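Long-range contacts in macrolide 2'-phosphotransferase MphH (Brachybacterium faecium, PDB 5UXB), which probably transfers a phosphate group from a guanine nucleotide to the 2'-hydroxyl of macrolide antibiotics, a modification that gives resistance: residues 17-22 against 44-49; 113-118 against 236-241. One frame throughout, in Å; residues are numbered along the deposited sequence.

Interaction 1: 17-22 against 44-49; sequences LDLDGG and GDWVLR
L17 lies against one side of the indole of W46 with both of its methyl groups, each placed differently on the ring. CD1 takes the pyrrole half: it stands over the face, displaced toward the rim, 3.7 Å from the centroid of the five-membered ring of W46 and only 21° from the ring normal, a CH-pi contact in which CE2 and NE1 of W46 are the nearest ring atoms. CD2 of L17 lies on the same side of the plane but projects just outside the ring, by the CD2-CE3 bond of W46 and 3.7 Å from CD2 of W46. The fork can be laid down in this way because CG of L17 stands anti to its own backbone N (chi1 177°), which carries the branch to the indole. L19 approaches differently. Its side chain runs at about a right angle to that of W46, and its CD2 comes within 3.7 Å of CD1 of W46, obliquely to the ring. The other branch of L19 turns to L48, two residues further along the strand, and meets it tip to tip, CD1 to CD1 at 4.1 Å.

W46 and L48 are two apart on strand 45-51, inside the antiparallel sheet of the N-terminal lobe of a kinase-like phosphotransferase fold, so both point to one side of that sheet. The loop that follows helix 6-14 packs on this side, and A12 of the helix adds to the apolar surroundings of L19. W46 also touches P92 of the adjoining strand 89-92. R49, in the same strand as W46, is known to bind GDP in this protein. No hydrogen bond joins the two segments; the loop is tied to the sheet elsewhere, by a backbone bond between D20 and R39.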
ATOM      1  N   LEU A  17      17.302 -19.463 -13.264  1.00 45.84           N
ATOM      2  CA  LEU A  17      17.685 -19.166 -11.884  1.00 44.11           C
ATOM      3  C   LEU A  17      17.757 -20.485 -11.120  1.00 45.74           C
ATOM      4  O   LEU A  17      16.728 -21.020 -10.694  1.00 46.30           O
ATOM      5  CB  LEU A  17      16.702 -18.197 -11.234  1.00 42.77           C
ATOM      6  CG  LEU A  17      16.953 -17.865  -9.761  1.00 43.52           C
ATOM      7  CD1 LEU A  17      18.266 -17.115  -9.587  1.00 43.23           C
ATOM      8  CD2 LEU A  17      15.796 -17.067  -9.177  1.00 43.25           C
ATOM      9  N   ASP A  18      18.969 -21.008 -10.950  1.00 47.67           N
ATOM     10  CA  ASP A  18      19.191 -22.259 -10.233  0.50 48.17           C
ATOM     11  C   ASP A  18      19.351 -21.945  -8.750  1.00 48.60           C
ATOM     12  O   ASP A  18      20.328 -21.304  -8.348  1.00 49.61           O
ATOM     13  CB  ASP A  18      20.422 -22.982 -10.773  0.50 47.90           C
ATOM     14  CG  ASP A  18      20.400 -23.126 -12.280  0.50 49.38           C
ATOM     15  OD1 ASP A  18      19.532 -23.862 -12.797  0.50 48.37           O
ATOM     16  OD2 ASP A  18      21.254 -22.505 -12.947  0.50 47.15           O
ATOM     17  N   LEU A  19      18.401 -22.398  -7.942  1.00 48.60           N
ATOM     18  CA  LEU A  19      18.380 -22.127  -6.514  1.00 48.13           C
ATOM     19  C   LEU A  19      18.689 -23.393  -5.725  1.00 50.70           C
ATOM     20  O   LEU A  19      18.500 -24.516  -6.204  1.00 50.59           O
ATOM     21  CB  LEU A  19      17.016 -21.562  -6.102  1.00 46.41           C
ATOM     22  CG  LEU A  19      16.622 -20.278  -6.837  1.00 43.78           C
ATOM     23  CD1 LEU A  19      15.179 -19.893  -6.564  1.00 44.81           C
ATOM     24  CD2 LEU A  19      17.547 -19.142  -6.456  1.00 42.69           C
ATOM     25  N   ASP A  20      19.177 -23.195  -4.502  1.00 52.69           N
ATOM     26  CA  ASP A  20      19.467 -24.304  -3.605  1.00 56.01           C
ATOM     27  C   ASP A  20      18.171 -24.807  -2.978  1.00 55.68           C
ATOM     28  O   ASP A  20      17.340 -24.013  -2.528  1.00 54.74           O
ATOM     29  CB  ASP A  20      20.455 -23.866  -2.523  1.00 60.82           C
ATOM     30  CG  ASP A  20      20.872 -25.007  -1.612  1.00 67.71           C
ATOM     31  OD1 ASP A  20      20.116 -25.327  -0.670  1.00 71.42           O
ATOM     32  OD2 ASP A  20      21.961 -25.578  -1.834  1.00 68.93           O
ATOM     33  N   GLY A  21      18.000 -26.130  -2.954  1.00 56.54           N
ATOM     34  CA  GLY A  21      16.766 -26.692  -2.426  1.00 59.57           C
ATOM     35  C   GLY A  21      16.651 -26.542  -0.921  1.00 65.88           C
ATOM     36  O   GLY A  21      15.604 -26.143  -0.403  1.00 67.21           O
ATOM     37  N   GLY A  22      17.729 -26.855  -0.199  1.00 70.24           N
ATOM     38  CA  GLY A  22      17.697 -26.828   1.252  1.00 74.83           C
ATOM     39  C   GLY A  22      17.395 -25.470   1.849  1.00 73.29           C
ATOM     40  O   GLY A  22      16.887 -25.395   2.972  1.00 77.14           O
ATOM     41  N   GLY A  44      23.060 -15.294  -3.717  1.00 69.81           N
ATOM     42  CA  GLY A  44      22.076 -14.228  -3.688  1.00 66.29           C
ATOM     43  C   GLY A  44      20.736 -14.718  -3.169  1.00 63.67           C
ATOM     44  O   GLY A  44      20.312 -15.844  -3.435  1.00 63.04           O
ATOM     45  N   ASP A  45      20.067 -13.855  -2.410  1.00 61.12           N
ATOM     46  CA  ASP A  45      18.742 -14.148  -1.885  1.00 58.07           C
ATOM     47  C   ASP A  45      17.688 -13.751  -2.908  1.00 54.67           C
ATOM     48  O   ASP A  45      17.796 -12.706  -3.556  1.00 53.43           O
ATOM     49  CB  ASP A  45      18.509 -13.408  -0.568  1.00 50.48           C
ATOM     50  CG  ASP A  45      19.475 -13.835   0.519  1.00 54.36           C
ATOM     51  OD1 ASP A  45      19.577 -15.050   0.780  1.00 55.68           O
ATOM     52  OD2 ASP A  45      20.137 -12.956   1.109  1.00 55.45           O
ATOM     53  N   TRP A  46      16.667 -14.590  -3.052  1.00 54.24           N
ATOM     54  CA  TRP A  46      15.661 -14.405  -4.089  1.00 53.13           C
ATOM     55  C   TRP A  46      14.262 -14.543  -3.510  1.00 54.18           C
ATOM     56  O   TRP A  46      14.027 -15.344  -2.599  1.00 55.67           O
ATOM     57  CB  TRP A  46      15.859 -15.408  -5.229  1.00 51.36           C
ATOM     58  CG  TRP A  46      17.038 -15.081  -6.082  1.00 52.31           C
ATOM     59  CD1 TRP A  46      18.320 -15.515  -5.911  1.00 56.07           C
ATOM     60  CD2 TRP A  46      17.052 -14.228  -7.232  1.00 51.31           C
ATOM     61  NE1 TRP A  46      19.131 -14.991  -6.889  1.00 57.15           N
ATOM     62  CE2 TRP A  46      18.376 -14.197  -7.711  1.00 54.12           C
ATOM     63  CE3 TRP A  46      16.073 -13.490  -7.903  1.00 49.28           C
ATOM     64  CZ2 TRP A  46      18.745 -13.458  -8.834  1.00 52.18           C
ATOM     65  CZ3 TRP A  46      16.441 -12.758  -9.015  1.00 48.80           C
ATOM     66  CH2 TRP A  46      17.766 -12.747  -9.470  1.00 49.71           C
ATOM     67  N   VAL A  47      13.339 -13.753  -4.050  1.00 52.74           N
ATOM     68  CA  VAL A  47      11.929 -13.795  -3.682  1.00 52.83           C
ATOM     69  C   VAL A  47      11.150 -14.275  -4.898  1.00 48.92           C
ATOM     70  O   VAL A  47      11.238 -13.677  -5.977  1.00 45.88           O
ATOM     71  CB  VAL A  47      11.424 -12.424  -3.209  1.00 53.40           C
ATOM     72  CG1 VAL A  47       9.958 -12.503  -2.815  1.00 52.60           C
ATOM     73  CG2 VAL A  47      12.272 -11.919  -2.050  1.00 55.45           C
ATOM     74  N   LEU A  48      10.396 -15.358  -4.728  1.00 49.29           N
ATOM     75  CA  LEU A  48       9.581 -15.924  -5.795  1.00 46.85           C
ATOM     76  C   LEU A  48       8.121 -15.568  -5.548  1.00 47.78           C
ATOM     77  O   LEU A  48       7.564 -15.912  -4.502  1.00 50.67           O
ATOM     78  CB  LEU A  48       9.752 -17.441  -5.869  1.00 46.52           C
ATOM     79  CG  LEU A  48      11.164 -17.994  -6.071  1.00 47.63           C
ATOM     80  CD1 LEU A  48      11.103 -19.464  -6.451  1.00 50.02           C
ATOM     81  CD2 LEU A  48      11.916 -17.199  -7.126  1.00 45.71           C
ATOM     82  N   ARG A  49       7.509 -14.879  -6.505  1.00 46.73           N
ATOM     83  CA  ARG A  49       6.086 -14.557  -6.465  1.00 47.66           C
ATOM     84  C   ARG A  49       5.385 -15.432  -7.496  1.00 47.60           C
ATOM     85  O   ARG A  49       5.528 -15.211  -8.704  1.00 46.02           O
ATOM     86  CB  ARG A  49       5.845 -13.075  -6.742  1.00 48.61           C
ATOM     87  CG  ARG A  49       6.642 -12.135  -5.851  1.00 51.95           C
ATOM     88  CD  ARG A  49       5.727 -11.281  -4.986  1.00 55.24           C
ATOM     89  NE  ARG A  49       4.684 -10.622  -5.767  1.00 57.17           N
ATOM     90  CZ  ARG A  49       4.867  -9.518  -6.484  1.00 58.33           C
ATOM     91  NH1 ARG A  49       6.060  -8.938  -6.524  1.00 59.19           N
ATOM     92  NH2 ARG A  49       3.858  -8.992  -7.163  1.00 58.38           N
TER

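Interaction 2: 113-118 against 236-241; sequences DMASTV and SAIFEV
I238 presses its side chain into the turn formed by residues 113-118, where it meets methyl groups and backbone carbonyls alike. Its CG1 stands anti to the carbonyl carbon (chi1 -61°), which sends the ethyl arm and CG2 to different parts of the turn. At the end of that arm, CD1 lies 3.6 Å from CG2 of T117, the two side chains meeting at about a right angle, while CG1 passes 4.4 Å from CB of A115. One helical turn on, V241 continues the apolar surface, its CG2 4.1 Å from CG2 of T117. A120 of helix 117-131 also touches both I238 and V241.

Backbone carbonyls form a second group of contacts, with I238 and V241. The oxygens of M114, a selenomethionine, and S116 both border CG2 of I238, at 3.4 Å from M114 O and 3.7 Å from S116 O, while A115 O faces the ethyl arm. CG1 of V241 stands 3.7 Å from T117 O.

Hydrogen bonds act within the turn and not across the contact. OD1 of D113 accepts from the backbone N of A115 at 3.1 Å, the donor lying 38° out of the carboxylate plane, and S116 N closes a type I turn on D113 O. S116 OG receives a weak bond from V118 N as well as one from Y119 N, and is also hydrogen-bonded to E207.

An Asx turn and a type I beta turn thus lead into a serine N-cap, and this turn and the first residues of helix 117-131 pack on helix 236-248 in the helical lobe of the kinase-like fold.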
ATOM      1  N   ASP A 113       8.247   1.138  16.694  1.00 56.18           N
ATOM      2  CA  ASP A 113       7.159   1.855  17.335  1.00 55.13           C
ATOM      3  C   ASP A 113       6.859   3.144  16.583  1.00 53.23           C
ATOM      4  O   ASP A 113       7.768   3.880  16.184  1.00 49.45           O
ATOM      5  CB  ASP A 113       7.490   2.168  18.792  1.00 46.11           C
ATOM      6  CG  ASP A 113       6.267   2.609  19.579  1.00 56.63           C
ATOM      7  OD1 ASP A 113       6.012   3.830  19.664  1.00 54.85           O
ATOM      8  OD2 ASP A 113       5.554   1.732  20.111  1.00 59.47           O
HETATM    9  N   MSE A 114       5.571   3.420  16.401  1.00 34.57           N
HETATM   10  CA  MSE A 114       5.131   4.514  15.555  1.00 34.96           C
HETATM   11  C   MSE A 114       5.465   5.880  16.136  1.00 39.19           C
HETATM   12  O   MSE A 114       5.439   6.887  15.426  1.00 41.62           O
HETATM   13  CB  MSE A 114       3.633   4.393  15.307  1.00 34.02           C
HETATM   14  CG  MSE A 114       3.268   3.208  14.419  1.00 32.75           C
HETATM   15 SE   MSE A 114       3.908   3.419  12.586  0.70 31.02          SE
HETATM   16  CE  MSE A 114       5.653   2.548  12.721  1.00 33.05           C
ATOM     17  N   ALA A 115       5.789   5.913  17.424  1.00 40.17           N
ATOM     18  CA  ALA A 115       6.218   7.139  18.082  1.00 40.03           C
ATOM     19  C   ALA A 115       7.693   7.447  17.854  1.00 39.70           C
ATOM     20  O   ALA A 115       8.218   8.373  18.481  1.00 41.90           O
ATOM     21  CB  ALA A 115       5.930   7.059  19.584  1.00 41.95           C
ATOM     22  N   SER A 116       8.367   6.702  16.984  1.00 38.92           N
ATOM     23  CA  SER A 116       9.782   6.927  16.728  1.00 39.20           C
ATOM     24  C   SER A 116       9.972   8.146  15.836  1.00 37.14           C
ATOM     25  O   SER A 116       9.379   8.237  14.757  1.00 34.75           O
ATOM     26  CB  SER A 116      10.409   5.697  16.075  1.00 40.05           C
ATOM     27  OG  SER A 116      11.732   5.968  15.644  1.00 43.43           O
ATOM     28  N   THR A 117      10.802   9.087  16.294  1.00 39.73           N
ATOM     29  CA  THR A 117      11.157  10.226  15.456  1.00 42.18           C
ATOM     30  C   THR A 117      11.987   9.796  14.255  1.00 42.33           C
ATOM     31  O   THR A 117      11.871  10.391  13.177  1.00 36.25           O
ATOM     32  CB  THR A 117      11.927  11.264  16.271  1.00 45.29           C
ATOM     33  OG1 THR A 117      12.771  10.596  17.217  1.00 46.92           O
ATOM     34  CG2 THR A 117      10.973  12.186  17.005  1.00 45.93           C
ATOM     35  N   VAL A 118      12.825   8.770  14.423  1.00 41.91           N
ATOM     36  CA  VAL A 118      13.678   8.311  13.331  1.00 42.35           C
ATOM     37  C   VAL A 118      12.830   7.754  12.195  1.00 40.50           C
ATOM     38  O   VAL A 118      13.047   8.073  11.020  1.00 41.24           O
ATOM     39  CB  VAL A 118      14.690   7.272  13.845  1.00 43.72           C
ATOM     40  CG1 VAL A 118      15.490   6.689  12.689  1.00 43.87           C
ATOM     41  CG2 VAL A 118      15.612   7.899  14.880  1.00 41.99           C
ATOM     42  N   SER A 236       0.792  13.012  17.967  1.00 43.69           N
ATOM     43  CA  SER A 236       0.603  14.186  17.117  1.00 41.55           C
ATOM     44  C   SER A 236       1.932  14.844  16.760  1.00 39.90           C
ATOM     45  O   SER A 236       2.154  15.221  15.603  1.00 36.88           O
ATOM     46  CB  SER A 236      -0.322  15.186  17.813  1.00 42.97           C
ATOM     47  OG  SER A 236      -0.519  16.342  17.020  1.00 44.34           O
ATOM     48  N   ALA A 237       2.830  14.989  17.738  1.00 40.06           N
ATOM     49  CA  ALA A 237       4.117  15.619  17.464  1.00 40.69           C
ATOM     50  C   ALA A 237       4.987  14.756  16.559  1.00 40.08           C
ATOM     51  O   ALA A 237       5.802  15.286  15.795  1.00 40.34           O
ATOM     52  CB  ALA A 237       4.846  15.919  18.772  1.00 43.21           C
ATOM     53  N   ILE A 238       4.827  13.432  16.625  1.00 39.27           N
ATOM     54  CA  ILE A 238       5.623  12.551  15.777  1.00 39.14           C
ATOM     55  C   ILE A 238       5.178  12.650  14.324  1.00 39.93           C
ATOM     56  O   ILE A 238       6.003  12.553  13.407  1.00 41.37           O
ATOM     57  CB  ILE A 238       5.550  11.104  16.301  1.00 38.23           C
ATOM     58  CG1 ILE A 238       6.109  11.036  17.722  1.00 39.68           C
ATOM     59  CG2 ILE A 238       6.317  10.156  15.394  1.00 37.71           C
ATOM     60  CD1 ILE A 238       7.568  11.416  17.813  1.00 40.49           C
ATOM     61  N   PHE A 239       3.881  12.860  14.082  1.00 40.93           N
ATOM     62  CA  PHE A 239       3.411  12.980  12.705  1.00 43.02           C
ATOM     63  C   PHE A 239       3.874  14.280  12.059  1.00 47.18           C
ATOM     64  O   PHE A 239       4.060  14.330  10.837  1.00 45.11           O
ATOM     65  CB  PHE A 239       1.888  12.877  12.648  1.00 32.09           C
ATOM     66  CG  PHE A 239       1.332  13.005  11.260  1.00 35.07           C
ATOM     67  CD1 PHE A 239       1.539  12.005  10.324  1.00 33.02           C
ATOM     68  CD2 PHE A 239       0.616  14.130  10.885  1.00 35.58           C
ATOM     69  CE1 PHE A 239       1.037  12.120   9.045  1.00 28.86           C
ATOM     70  CE2 PHE A 239       0.109  14.250   9.605  1.00 30.21           C
ATOM     71  CZ  PHE A 239       0.320  13.244   8.685  1.00 29.08           C
ATOM     72  N   GLU A 240       4.058  15.339  12.848  1.00 54.08           N
ATOM     73  CA  GLU A 240       4.606  16.574  12.303  1.00 57.48           C
ATOM     74  C   GLU A 240       6.101  16.474  12.039  1.00 54.78           C
ATOM     75  O   GLU A 240       6.620  17.226  11.205  1.00 55.41           O
ATOM     76  CB  GLU A 240       4.309  17.745  13.240  1.00 64.80           C
ATOM     77  CG  GLU A 240       2.890  18.275  13.100  1.00 72.56           C
ATOM     78  CD  GLU A 240       2.228  18.535  14.437  1.00 81.54           C
ATOM     79  OE1 GLU A 240       0.980  18.583  14.480  1.00 83.36           O
ATOM     80  OE2 GLU A 240       2.955  18.699  15.440  1.00 85.60           O
ATOM     81  N   VAL A 241       6.800  15.565  12.723  1.00 51.20           N
ATOM     82  CA  VAL A 241       8.173  15.242  12.343  1.00 48.88           C
ATOM     83  C   VAL A 241       8.203  14.682  10.927  1.00 46.90           C
ATOM     84  O   VAL A 241       9.069  15.037  10.118  1.00 49.33           O
ATOM     85  CB  VAL A 241       8.794  14.261  13.355  1.00 47.78           C
ATOM     86  CG1 VAL A 241       9.987  13.533  12.748  1.00 47.00           C
ATOM     87  CG2 VAL A 241       9.196  14.992  14.631  1.00 48.20           C
TER

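Interaction 1 is buried and interaction 2 lies at the surface, their centres about 37 Å apart. They share no helix or strand: residues 17-22 and 44-49 join a loop to the sheet of the N-terminal lobe, whereas 113-118 and 236-241 pack the turn and first residues of helix 117-131 on helix 236-248 in the other lobe. Neither has a hydrogen bond between its segments, yet the apolar partners differ. In the first, leucine methyls meet an indole and another leucine; in the second, aliphatic branches meet both methyls and backbone carbonyls. Polar bonding within a segment is prominent in interaction 2, where a chain turn must enter a helix.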